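Local coordinates for minor capsid protein (Cafeteriavirus-dependent mavirus, PDB 6G42) that forms the penton of the mavirus capsid as a pentameric single jelly-roll minor capsid protein, probably closing the fivefold vertices of the shell, at residues C[65-70]-C[281-286]; C[69-74]-C[163-168]; C[161-164]-C[170-173]. One frame throughout, in Å; residues are numbered along the deposited sequence.

Contact 1: C[65-70]-C[281-286]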
ATOM      1  N   LEU C  65       3.281  21.499 -15.105  1.00 50.03           N
ATOM      2  CA  LEU C  65       2.104  21.169 -14.308  1.00 52.23           C
ATOM      3  C   LEU C  65       0.766  21.548 -14.966  1.00 55.91           C
ATOM      4  O   LEU C  65      -0.268  20.979 -14.621  1.00 59.91           O
ATOM      5  CB  LEU C  65       2.209  21.849 -12.939  1.00 52.34           C
ATOM      6  CG  LEU C  65       3.499  21.664 -12.134  1.00 52.88           C
ATOM      7  CD1 LEU C  65       3.281  22.109 -10.697  1.00 52.38           C
ATOM      8  CD2 LEU C  65       3.998  20.228 -12.152  1.00 54.02           C
ATOM      9  N   PHE C  66       0.784  22.504 -15.896  1.00 57.15           N
ATOM     10  CA  PHE C  66      -0.438  23.036 -16.518  1.00 57.50           C
ATOM     11  C   PHE C  66      -0.141  23.536 -17.936  1.00 59.68           C
ATOM     12  O   PHE C  66       0.988  23.937 -18.233  1.00 62.30           O
ATOM     13  CB  PHE C  66      -1.013  24.164 -15.654  1.00 54.46           C
ATOM     14  CG  PHE C  66      -2.398  24.599 -16.055  1.00 54.15           C
ATOM     15  CD1 PHE C  66      -3.500  23.799 -15.778  1.00 55.23           C
ATOM     16  CD2 PHE C  66      -2.608  25.817 -16.697  1.00 55.37           C
ATOM     17  CE1 PHE C  66      -4.786  24.199 -16.141  1.00 54.71           C
ATOM     18  CE2 PHE C  66      -3.892  26.225 -17.056  1.00 54.58           C
ATOM     19  CZ  PHE C  66      -4.980  25.414 -16.780  1.00 53.60           C
ATOM     20  N   LYS C  67      -1.156  23.496 -18.801  1.00 59.58           N
ATOM     21  CA  LYS C  67      -1.034  23.888 -20.211  1.00 56.93           C
ATOM     22  C   LYS C  67      -2.308  24.615 -20.647  1.00 58.13           C
ATOM     23  O   LYS C  67      -3.232  23.976 -21.145  1.00 56.28           O
ATOM     24  CB  LYS C  67      -0.810  22.647 -21.075  1.00 55.96           C
ATOM     25  CG  LYS C  67      -0.579  22.921 -22.554  1.00 54.87           C
ATOM     26  CD  LYS C  67      -0.554  21.621 -23.334  1.00 53.91           C
ATOM     27  CE  LYS C  67      -0.003  21.804 -24.730  1.00 54.38           C
ATOM     28  NZ  LYS C  67       0.275  20.483 -25.352  1.00 55.48           N
ATOM     29  N   PRO C  68      -2.354  25.959 -20.478  1.00 61.44           N
ATOM     30  CA  PRO C  68      -3.569  26.767 -20.708  1.00 61.82           C
ATOM     31  C   PRO C  68      -4.288  26.637 -22.057  1.00 63.76           C
ATOM     32  O   PRO C  68      -5.493  26.888 -22.118  1.00 65.31           O
ATOM     33  CB  PRO C  68      -3.060  28.198 -20.551  1.00 60.63           C
ATOM     34  CG  PRO C  68      -1.935  28.083 -19.598  1.00 61.39           C
ATOM     35  CD  PRO C  68      -1.256  26.798 -19.957  1.00 61.24           C
ATOM     36  N   ALA C  69      -3.566  26.270 -23.114  1.00 64.92           N
ATOM     37  CA  ALA C  69      -4.146  26.155 -24.460  1.00 66.75           C
ATOM     38  C   ALA C  69      -5.372  25.236 -24.507  1.00 68.84           C
ATOM     39  O   ALA C  69      -6.385  25.587 -25.103  1.00 71.33           O
ATOM     40  CB  ALA C  69      -3.089  25.679 -25.446  1.00 67.57           C
ATOM     41  N   GLY C  70      -5.273  24.081 -23.854  1.00 71.48           N
ATOM     42  CA  GLY C  70      -6.338  23.072 -23.848  1.00 70.42           C
ATOM     43  C   GLY C  70      -7.586  23.381 -23.034  1.00 70.04           C
ATOM     44  O   GLY C  70      -8.611  22.714 -23.215  1.00 70.77           O
ATOM     45  N   ASP C 281       1.466  14.570 -24.264  1.00 50.62           N
ATOM     46  CA  ASP C 281       0.410  15.258 -23.517  1.00 53.20           C
ATOM     47  C   ASP C 281      -0.954  14.603 -23.781  1.00 54.38           C
ATOM     48  O   ASP C 281      -1.079  13.742 -24.656  1.00 54.91           O
ATOM     49  CB  ASP C 281       0.364  16.753 -23.874  1.00 55.13           C
ATOM     50  CG  ASP C 281       1.534  17.552 -23.287  1.00 57.03           C
ATOM     51  OD1 ASP C 281       2.485  16.953 -22.742  1.00 61.00           O
ATOM     52  OD2 ASP C 281       1.503  18.800 -23.379  1.00 56.18           O
ATOM     53  N   TYR C 282      -1.970  15.014 -23.024  1.00 56.48           N
ATOM     54  CA  TYR C 282      -3.339  14.486 -23.191  1.00 57.47           C
ATOM     55  C   TYR C 282      -4.002  14.871 -24.517  1.00 57.96           C
ATOM     56  O   TYR C 282      -4.812  14.104 -25.032  1.00 58.12           O
ATOM     57  CB  TYR C 282      -4.235  14.865 -22.003  1.00 57.31           C
ATOM     58  CG  TYR C 282      -4.029  13.942 -20.831  1.00 57.99           C
ATOM     59  CD1 TYR C 282      -4.479  12.630 -20.876  1.00 58.93           C
ATOM     60  CD2 TYR C 282      -3.363  14.368 -19.687  1.00 60.00           C
ATOM     61  CE1 TYR C 282      -4.277  11.768 -19.814  1.00 59.22           C
ATOM     62  CE2 TYR C 282      -3.157  13.511 -18.616  1.00 60.31           C
ATOM     63  CZ  TYR C 282      -3.613  12.210 -18.687  1.00 59.28           C
ATOM     64  OH  TYR C 282      -3.410  11.361 -17.630  1.00 60.48           O
ATOM     65  N   ASP C 283      -3.637  16.030 -25.072  1.00 58.61           N
ATOM     66  CA  ASP C 283      -4.038  16.404 -26.450  1.00 58.98           C
ATOM     67  C   ASP C 283      -3.225  15.711 -27.573  1.00 61.45           C
ATOM     68  O   ASP C 283      -3.332  16.078 -28.745  1.00 61.28           O
ATOM     69  CB  ASP C 283      -4.056  17.933 -26.630  1.00 57.79           C
ATOM     70  CG  ASP C 283      -2.697  18.586 -26.422  1.00 57.29           C
ATOM     71  OD1 ASP C 283      -1.653  17.945 -26.665  1.00 56.42           O
ATOM     72  OD2 ASP C 283      -2.678  19.765 -26.011  1.00 54.88           O
ATOM     73  N   ASN C 284      -2.418  14.720 -27.192  1.00 64.58           N
ATOM     74  CA  ASN C 284      -1.631  13.870 -28.096  1.00 65.82           C
ATOM     75  C   ASN C 284      -0.529  14.631 -28.861  1.00 64.75           C
ATOM     76  O   ASN C 284      -0.005  14.131 -29.855  1.00 63.43           O
ATOM     77  CB  ASN C 284      -2.558  13.052 -29.034  1.00 66.86           C
ATOM     78  CG  ASN C 284      -2.204  11.556 -29.079  1.00 69.88           C
ATOM     79  OD1 ASN C 284      -1.753  10.968 -28.092  1.00 70.96           O
ATOM     80  ND2 ASN C 284      -2.442  10.929 -30.223  1.00 70.52           N
ATOM     81  N   GLU C 285      -0.155  15.811 -28.356  1.00 66.43           N
ATOM     82  CA  GLU C 285       0.956  16.595 -28.897  1.00 68.39           C
ATOM     83  C   GLU C 285       2.255  16.064 -28.309  1.00 64.95           C
ATOM     84  O   GLU C 285       2.401  15.981 -27.096  1.00 64.19           O
ATOM     85  CB  GLU C 285       0.808  18.079 -28.551  1.00 73.26           C
ATOM     86  CG  GLU C 285       1.850  18.975 -29.215  1.00 79.36           C
ATOM     87  CD  GLU C 285       1.530  20.457 -29.116  1.00 83.01           C
ATOM     88  OE1 GLU C 285       0.842  20.874 -28.156  1.00 84.51           O
ATOM     89  OE2 GLU C 285       1.983  21.214 -30.003  1.00 86.03           O
ATOM     90  N   LYS C 286       3.195  15.728 -29.181  1.00 63.96           N
ATOM     91  CA  LYS C 286       4.461  15.124 -28.784  1.00 63.15           C
ATOM     92  C   LYS C 286       5.523  16.197 -28.509  1.00 61.06           C
ATOM     93  O   LYS C 286       5.629  17.168 -29.259  1.00 62.65           O
ATOM     94  CB  LYS C 286       4.917  14.195 -29.903  1.00 65.72           C
ATOM     95  CG  LYS C 286       6.006  13.231 -29.499  1.00 71.45           C
ATOM     96  CD  LYS C 286       6.291  12.196 -30.581  1.00 77.13           C
ATOM     97  CE  LYS C 286       7.203  12.741 -31.672  1.00 80.59           C
ATOM     98  NZ  LYS C 286       7.666  11.655 -32.583  1.00 82.75           N
TER
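K67 sends its ammonium group into a ring of three carboxylates, those of D281, D283 and E285, carried by the bend at 281-286. The lysine chain is fully extended, with CG anti to the backbone N (chi1 -176°), which lets NZ cross the gap between two backbones whose nearest CA atoms, those of K67 and D281, are 9.4 Å apart. D281 comes first: its OD2 receives NZ at 2.9 Å on the anti side, somewhat out of the carboxylate plane, and the same oxygen is also bonded by the hydroxyl of Y102. D281 opens a type I turn whose last residue, N284, has left-handed backbone angles, giving the type I plus G1 bulge hairpin that joins strands 272-281 and 286-288. D283, the third residue of the turn, meets the lysine from the opposite direction, its OD2 lying 3.1 Å from K67 NZ, which it meets with its syn lone pair. Its other oxygen, OD1, takes the backbone N of E285 at 3.1 Å; this Asx turn helps hold the carboxylate in place, and OD1 makes a further, weak bond to NZ. So many acids around one ammonium probably keep the lysine firmly protonated. E285, reaching out on an extended chain, brings OE1 to 2.9 Å from K67 NZ, again on the anti side and tilted out of the carboxylate plane.

Contact 2: C[69-74]-C[163-168]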
ATOM      1  N   ALA C  69      -3.566  26.270 -23.114  1.00 64.92           N
ATOM      2  CA  ALA C  69      -4.146  26.155 -24.460  1.00 66.75           C
ATOM      3  C   ALA C  69      -5.372  25.236 -24.507  1.00 68.84           C
ATOM      4  O   ALA C  69      -6.385  25.587 -25.103  1.00 71.33           O
ATOM      5  CB  ALA C  69      -3.089  25.679 -25.446  1.00 67.57           C
ATOM      6  N   GLY C  70      -5.273  24.081 -23.854  1.00 71.48           N
ATOM      7  CA  GLY C  70      -6.338  23.072 -23.848  1.00 70.42           C
ATOM      8  C   GLY C  70      -7.586  23.381 -23.034  1.00 70.04           C
ATOM      9  O   GLY C  70      -8.611  22.714 -23.215  1.00 70.77           O
ATOM     10  N   HIS C  71      -7.507  24.367 -22.139  1.00 67.25           N
ATOM     11  CA  HIS C  71      -8.629  24.750 -21.270  1.00 66.32           C
ATOM     12  C   HIS C  71      -9.244  26.086 -21.700  1.00 65.67           C
ATOM     13  O   HIS C  71      -8.527  27.001 -22.100  1.00 65.63           O
ATOM     14  CB  HIS C  71      -8.164  24.858 -19.814  1.00 66.11           C
ATOM     15  CG  HIS C  71      -7.313  23.712 -19.356  1.00 66.30           C
ATOM     16  ND1 HIS C  71      -7.833  22.583 -18.762  1.00 65.40           N
ATOM     17  CD2 HIS C  71      -5.972  23.527 -19.402  1.00 65.96           C
ATOM     18  CE1 HIS C  71      -6.851  21.750 -18.468  1.00 64.75           C
ATOM     19  NE2 HIS C  71      -5.710  22.300 -18.842  1.00 64.29           N
ATOM     20  N   ASP C  72     -10.570  26.184 -21.604  1.00 67.33           N
ATOM     21  CA  ASP C  72     -11.314  27.421 -21.888  1.00 67.57           C
ATOM     22  C   ASP C  72     -12.119  27.829 -20.657  1.00 62.78           C
ATOM     23  O   ASP C  72     -13.330  27.625 -20.596  1.00 60.37           O
ATOM     24  CB  ASP C  72     -12.251  27.229 -23.089  1.00 72.14           C
ATOM     25  CG  ASP C  72     -11.506  26.912 -24.378  1.00 77.44           C
ATOM     26  OD1 ASP C  72     -10.494  27.582 -24.683  1.00 82.59           O
ATOM     27  OD2 ASP C  72     -11.945  25.992 -25.102  1.00 81.70           O
ATOM     28  N   TYR C  73     -11.432  28.406 -19.678  1.00 61.78           N
ATOM     29  CA  TYR C  73     -12.063  28.778 -18.411  1.00 63.99           C
ATOM     30  C   TYR C  73     -12.774  30.125 -18.508  1.00 66.84           C
ATOM     31  O   TYR C  73     -12.371  30.991 -19.284  1.00 67.30           O
ATOM     32  CB  TYR C  73     -11.037  28.814 -17.263  1.00 62.24           C
ATOM     33  CG  TYR C  73     -10.374  27.484 -16.904  1.00 62.22           C
ATOM     34  CD1 TYR C  73     -10.958  26.248 -17.227  1.00 61.96           C
ATOM     35  CD2 TYR C  73      -9.170  27.469 -16.198  1.00 62.65           C
ATOM     36  CE1 TYR C  73     -10.342  25.052 -16.884  1.00 62.92           C
ATOM     37  CE2 TYR C  73      -8.550  26.277 -15.849  1.00 63.31           C
ATOM     38  CZ  TYR C  73      -9.137  25.070 -16.197  1.00 63.31           C
ATOM     39  OH  TYR C  73      -8.525  23.887 -15.855  1.00 60.71           O
ATOM     40  N   GLN C  74     -13.833  30.274 -17.711  1.00 70.60           N
ATOM     41  CA  GLN C  74     -14.562  31.534 -17.542  1.00 73.76           C
ATOM     42  C   GLN C  74     -15.146  31.597 -16.138  1.00 73.13           C
ATOM     43  O   GLN C  74     -15.825  30.662 -15.710  1.00 72.64           O
ATOM     44  CB  GLN C  74     -15.732  31.658 -18.521  1.00 79.22           C
ATOM     45  CG  GLN C  74     -15.364  31.815 -19.986  1.00 82.79           C
ATOM     46  CD  GLN C  74     -16.578  32.064 -20.877  1.00 85.48           C
ATOM     47  OE1 GLN C  74     -17.638  32.495 -20.413  1.00 81.07           O
ATOM     48  NE2 GLN C  74     -16.423  31.790 -22.172  1.00 88.96           N
ATOM     49  N   ARG C 163     -15.893  23.984 -13.939  1.00 66.89           N
ATOM     50  CA  ARG C 163     -16.706  22.990 -13.231  1.00 66.49           C
ATOM     51  C   ARG C 163     -16.016  21.626 -13.165  1.00 63.63           C
ATOM     52  O   ARG C 163     -15.854  21.061 -12.088  1.00 63.11           O
ATOM     53  CB  ARG C 163     -18.067  22.861 -13.930  1.00 69.53           C
ATOM     54  CG  ARG C 163     -18.967  21.713 -13.481  1.00 70.78           C
ATOM     55  CD  ARG C 163     -19.519  21.941 -12.093  1.00 72.22           C
ATOM     56  NE  ARG C 163     -20.614  21.010 -11.804  1.00 71.68           N
ATOM     57  CZ  ARG C 163     -20.499  19.847 -11.163  1.00 70.03           C
ATOM     58  NH1 ARG C 163     -19.322  19.406 -10.707  1.00 71.77           N
ATOM     59  NH2 ARG C 163     -21.588  19.107 -10.973  1.00 69.01           N
ATOM     60  N   VAL C 164     -15.608  21.114 -14.321  1.00 60.81           N
ATOM     61  CA  VAL C 164     -15.017  19.778 -14.413  1.00 58.84           C
ATOM     62  C   VAL C 164     -13.666  19.716 -13.693  1.00 59.88           C
ATOM     63  O   VAL C 164     -13.448  18.834 -12.853  1.00 66.20           O
ATOM     64  CB  VAL C 164     -14.906  19.290 -15.883  1.00 56.17           C
ATOM     65  CG1 VAL C 164     -14.180  17.953 -15.977  1.00 55.44           C
ATOM     66  CG2 VAL C 164     -16.291  19.126 -16.489  1.00 55.94           C
ATOM     67  N   ASP C 165     -12.772  20.651 -14.006  1.00 56.67           N
ATOM     68  CA  ASP C 165     -11.412  20.624 -13.452  1.00 53.82           C
ATOM     69  C   ASP C 165     -11.318  21.012 -11.974  1.00 52.31           C
ATOM     70  O   ASP C 165     -10.328  20.675 -11.322  1.00 53.39           O
ATOM     71  CB  ASP C 165     -10.467  21.474 -14.304  1.00 53.20           C
ATOM     72  CG  ASP C 165     -10.181  20.850 -15.671  1.00 53.00           C
ATOM     73  OD1 ASP C 165     -10.688  19.744 -15.974  1.00 51.16           O
ATOM     74  OD2 ASP C 165      -9.437  21.470 -16.453  1.00 52.80           O
ATOM     75  N   PHE C 166     -12.333  21.694 -11.447  1.00 51.29           N
ATOM     76  CA  PHE C 166     -12.438  21.966  -9.999  1.00 53.59           C
ATOM     77  C   PHE C 166     -13.754  21.397  -9.437  1.00 54.46           C
ATOM     78  O   PHE C 166     -14.472  22.055  -8.687  1.00 53.27           O
ATOM     79  CB  PHE C 166     -12.291  23.467  -9.722  1.00 54.40           C
ATOM     80  CG  PHE C 166     -11.027  24.062 -10.286  1.00 55.41           C
ATOM     81  CD1 PHE C 166     -10.985  24.543 -11.589  1.00 55.38           C
ATOM     82  CD2 PHE C 166      -9.872  24.127  -9.523  1.00 55.50           C
ATOM     83  CE1 PHE C 166      -9.821  25.081 -12.116  1.00 55.12           C
ATOM     84  CE2 PHE C 166      -8.707  24.673 -10.045  1.00 55.90           C
ATOM     85  CZ  PHE C 166      -8.682  25.151 -11.343  1.00 55.09           C
ATOM     86  N   ASN C 167     -14.017  20.143  -9.802  1.00 56.25           N
ATOM     87  CA  ASN C 167     -15.276  19.426  -9.511  1.00 55.58           C
ATOM     88  C   ASN C 167     -15.617  19.182  -8.041  1.00 55.95           C
ATOM     89  O   ASN C 167     -16.793  19.076  -7.696  1.00 55.46           O
ATOM     90  CB  ASN C 167     -15.299  18.081 -10.247  1.00 56.85           C
ATOM     91  CG  ASN C 167     -14.144  17.171  -9.857  1.00 57.33           C
ATOM     92  OD1 ASN C 167     -14.186  16.507  -8.824  1.00 58.82           O
ATOM     93  ND2 ASN C 167     -13.115  17.120 -10.695  1.00 58.66           N
ATOM     94  N   SER C 168     -14.604  19.087  -7.189  1.00 56.86           N
ATOM     95  CA  SER C 168     -14.803  18.796  -5.764  1.00 58.10           C
ATOM     96  C   SER C 168     -15.381  19.951  -4.901  1.00 59.98           C
ATOM     97  O   SER C 168     -15.609  19.765  -3.707  1.00 59.17           O
ATOM     98  CB  SER C 168     -13.493  18.278  -5.166  1.00 59.24           C
ATOM     99  OG  SER C 168     -12.402  19.099  -5.544  1.00 59.35           O
TER
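Y73 and H71 both bring their rings to a single carboxylate oxygen, OD2 of D165, close to the end of helix 160-165. The polar link is clearest at the tyrosine: its hydroxyl donates to D165 OD2 over 2.7 Å, meeting that oxygen's anti lone pair, and the oxygen lies near the plane of the phenol ring, at its edge. D165 holds CG beside the backbone N and opposite the carbonyl carbon (chi1 -70°), which carries OD2 toward segment 69-74. Ring and carboxylate planes stand 86° apart, almost perpendicular. H71 ND1 is 3.0 Å from the same D165 OD2. The other oxygen, OD1, is salt-bridged to K60 of a neighbouring subunit, so this buried aspartate has partners on both sides of a subunit boundary. On the helix side, the amide of N167 reaches back to the carbonyl of V164, with ND2 2.8 Å from O and almost straight out from it, and so serves a carbonyl near the helix end.

The aromatic part is an offset edge-to-face pair. F166, the first residue to leave helical geometry, turns the edge of its ring toward the face of Y73, with the planes at 65° and the centroids 6.0 Å apart. The closest atoms are F166 CE1 and Y73 CE2, at 4.1 Å. CB of H71 rests over one face of the Y73 ring, 3.6 Å above its plane and toward the rim. F166 in turn meets F142, of strand 141-145, edge-to-face, and H71 stacks on F66. Segment 69-74 thus passes alongside helix 160-165, with Y73 also packed on D161 and M162, just before the chain enters strand 74-79, which pairs with strand 154-158 in the sheet that ends at strand 171-173.

Contact 3: C[161-164]-C[170-173]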
ATOM      1  N   ASP C 161     -15.817  24.024 -18.224  1.00 68.54           N
ATOM      2  CA  ASP C 161     -14.407  23.613 -18.109  1.00 68.07           C
ATOM      3  C   ASP C 161     -13.868  23.802 -16.684  1.00 68.44           C
ATOM      4  O   ASP C 161     -13.150  22.939 -16.177  1.00 68.97           O
ATOM      5  CB  ASP C 161     -13.522  24.329 -19.137  1.00 67.40           C
ATOM      6  CG  ASP C 161     -13.607  23.700 -20.535  1.00 69.52           C
ATOM      7  OD1 ASP C 161     -14.605  23.006 -20.840  1.00 66.58           O
ATOM      8  OD2 ASP C 161     -12.666  23.905 -21.337  1.00 71.26           O
ATOM      9  N   MET C 162     -14.222  24.919 -16.050  1.00 69.41           N
ATOM     10  CA  MET C 162     -13.894  25.165 -14.638  1.00 70.67           C
ATOM     11  C   MET C 162     -14.594  24.158 -13.722  1.00 68.22           C
ATOM     12  O   MET C 162     -13.970  23.568 -12.847  1.00 69.44           O
ATOM     13  CB  MET C 162     -14.295  26.587 -14.232  1.00 72.96           C
ATOM     14  CG  MET C 162     -13.383  27.679 -14.773  1.00 73.70           C
ATOM     15  SD  MET C 162     -11.893  27.898 -13.785  1.00 76.38           S
ATOM     16  CE  MET C 162     -12.560  28.771 -12.375  1.00 75.24           C
ATOM     17  N   ARG C 163     -15.893  23.984 -13.939  1.00 66.89           N
ATOM     18  CA  ARG C 163     -16.706  22.990 -13.231  1.00 66.49           C
ATOM     19  C   ARG C 163     -16.016  21.626 -13.165  1.00 63.63           C
ATOM     20  O   ARG C 163     -15.854  21.061 -12.088  1.00 63.11           O
ATOM     21  CB  ARG C 163     -18.067  22.861 -13.930  1.00 69.53           C
ATOM     22  CG  ARG C 163     -18.967  21.713 -13.481  1.00 70.78           C
ATOM     23  CD  ARG C 163     -19.519  21.941 -12.093  1.00 72.22           C
ATOM     24  NE  ARG C 163     -20.614  21.010 -11.804  1.00 71.68           N
ATOM     25  CZ  ARG C 163     -20.499  19.847 -11.163  1.00 70.03           C
ATOM     26  NH1 ARG C 163     -19.322  19.406 -10.707  1.00 71.77           N
ATOM     27  NH2 ARG C 163     -21.588  19.107 -10.973  1.00 69.01           N
ATOM     28  N   VAL C 164     -15.608  21.114 -14.321  1.00 60.81           N
ATOM     29  CA  VAL C 164     -15.017  19.778 -14.413  1.00 58.84           C
ATOM     30  C   VAL C 164     -13.666  19.716 -13.693  1.00 59.88           C
ATOM     31  O   VAL C 164     -13.448  18.834 -12.853  1.00 66.20           O
ATOM     32  CB  VAL C 164     -14.906  19.290 -15.883  1.00 56.17           C
ATOM     33  CG1 VAL C 164     -14.180  17.953 -15.977  1.00 55.44           C
ATOM     34  CG2 VAL C 164     -16.291  19.126 -16.489  1.00 55.94           C
ATOM     35  N   GLU C 170     -18.807  22.313  -4.200  1.00 75.56           N
ATOM     36  CA  GLU C 170     -20.256  22.070  -4.293  1.00 78.97           C
ATOM     37  C   GLU C 170     -20.869  23.020  -5.328  1.00 81.34           C
ATOM     38  O   GLU C 170     -20.699  24.239  -5.234  1.00 81.33           O
ATOM     39  CB  GLU C 170     -20.936  22.242  -2.931  1.00 81.64           C
ATOM     40  CG  GLU C 170     -22.344  21.654  -2.864  1.00 85.19           C
ATOM     41  CD  GLU C 170     -23.056  21.919  -1.541  1.00 88.12           C
ATOM     42  OE1 GLU C 170     -22.392  22.298  -0.548  1.00 87.54           O
ATOM     43  OE2 GLU C 170     -24.295  21.745  -1.494  1.00 88.57           O
ATOM     44  N   PHE C 171     -21.578  22.452  -6.306  1.00 82.21           N
ATOM     45  CA  PHE C 171     -22.124  23.217  -7.436  1.00 83.18           C
ATOM     46  C   PHE C 171     -23.651  23.211  -7.494  1.00 86.37           C
ATOM     47  O   PHE C 171     -24.306  22.354  -6.899  1.00 89.98           O
ATOM     48  CB  PHE C 171     -21.548  22.699  -8.757  1.00 79.49           C
ATOM     49  CG  PHE C 171     -20.105  23.053  -8.955  1.00 77.35           C
ATOM     50  CD1 PHE C 171     -19.742  24.302  -9.448  1.00 76.87           C
ATOM     51  CD2 PHE C 171     -19.102  22.150  -8.634  1.00 75.74           C
ATOM     52  CE1 PHE C 171     -18.408  24.638  -9.623  1.00 75.96           C
ATOM     53  CE2 PHE C 171     -17.768  22.481  -8.809  1.00 75.58           C
ATOM     54  CZ  PHE C 171     -17.420  23.727  -9.304  1.00 75.53           C
ATOM     55  N   ASP C 172     -24.189  24.189  -8.223  1.00 90.84           N
ATOM     56  CA  ASP C 172     -25.630  24.339  -8.457  1.00 91.94           C
ATOM     57  C   ASP C 172     -25.826  24.922  -9.858  1.00 88.14           C
ATOM     58  O   ASP C 172     -25.531  26.097 -10.092  1.00 86.92           O
ATOM     59  CB  ASP C 172     -26.256  25.249  -7.386  1.00 94.40           C
ATOM     60  CG  ASP C 172     -27.726  24.947  -7.141  1.00 94.01           C
ATOM     61  OD1 ASP C 172     -28.541  25.123  -8.071  1.00 94.20           O
ATOM     62  OD2 ASP C 172     -28.064  24.540  -6.009  1.00 94.65           O
ATOM     63  N   ASP C 173     -26.305  24.095 -10.786  1.00 86.12           N
ATOM     64  CA  ASP C 173     -26.408  24.475 -12.201  1.00 89.31           C
ATOM     65  C   ASP C 173     -27.578  25.427 -12.471  1.00 88.88           C
ATOM     66  O   ASP C 173     -28.735  25.058 -12.271  1.00 88.33           O
ATOM     67  CB  ASP C 173     -26.553  23.226 -13.083  1.00 91.85           C
ATOM     68  CG  ASP C 173     -25.311  22.329 -13.064  1.00 93.43           C
ATOM     69  OD1 ASP C 173     -24.335  22.631 -12.337  1.00 95.94           O
ATOM     70  OD2 ASP C 173     -25.315  21.309 -13.789  1.00 91.07           O
TER
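R163 of helix 160-165 lays the last methylene of its chain, CD, over the ring of F171 of the short, weakly bonded strand 171-173. Followed outward, the arginine leaves the helix and bends at chi2 (71°), a turn that swings the rest of the chain across the phenyl face. Its CD comes down over the centre of the ring, 3.4 Å from the centroid and 12° off the normal, a CH-pi contact. Beyond it, NE lies 3.5 Å from F171 CG, and the flat guanidinium group then runs nearly parallel to the ring, the planes 13° apart. It is displaced from the ring centre, however: F171 CB stands over one of its faces, and NH1 approaches F171 CD2 at 3.4 Å. The two chains lie antiparallel in direction, one over the other.

Through R163 the helix packs against the edge strand, within this chain, of a five-stranded antiparallel sheet, where F171 also touches S179 and V181 of the adjoining strand 179-181. At the guanidinium edge D173 OD1 lies near the plane and 4.1 Å from R163 NE, too far for a salt bridge. That oxygen is bonded to the hydroxyl of S179, and D173 OD2 forms a salt bridge with R25 of a neighbouring subunit. The same subunit places D247, in a long, weak ion pair, and R62 near the guanidinium.

No hydrogen bond crosses between the two segments, so their hold on each other rests mainly on dispersion and ring-face contact, while D173 probably adds a modest electrostatic pull on the arginine.

How the contacts relate
The centre of contact 1 lies about 7 Å from the centre of the chain and that of contact 3 about 22 Å, yet burial does not follow that order: contact 2 is the buried one, the other two being only partly so. Contacts 1 and 2 use overlapping parts of the loop between strands 49-62 and 74-79, and meet where F66 packs on H71. Contacts 2 and 3 share helix 160-165, bridged by D72 N and D161 OD2. The chemistry shifts accordingly: ion pairs at the hairpin of contact 1, a hydrogen bond with aromatic edges in contact 2, CH-pi packing in contact 3. All three border the second subunit.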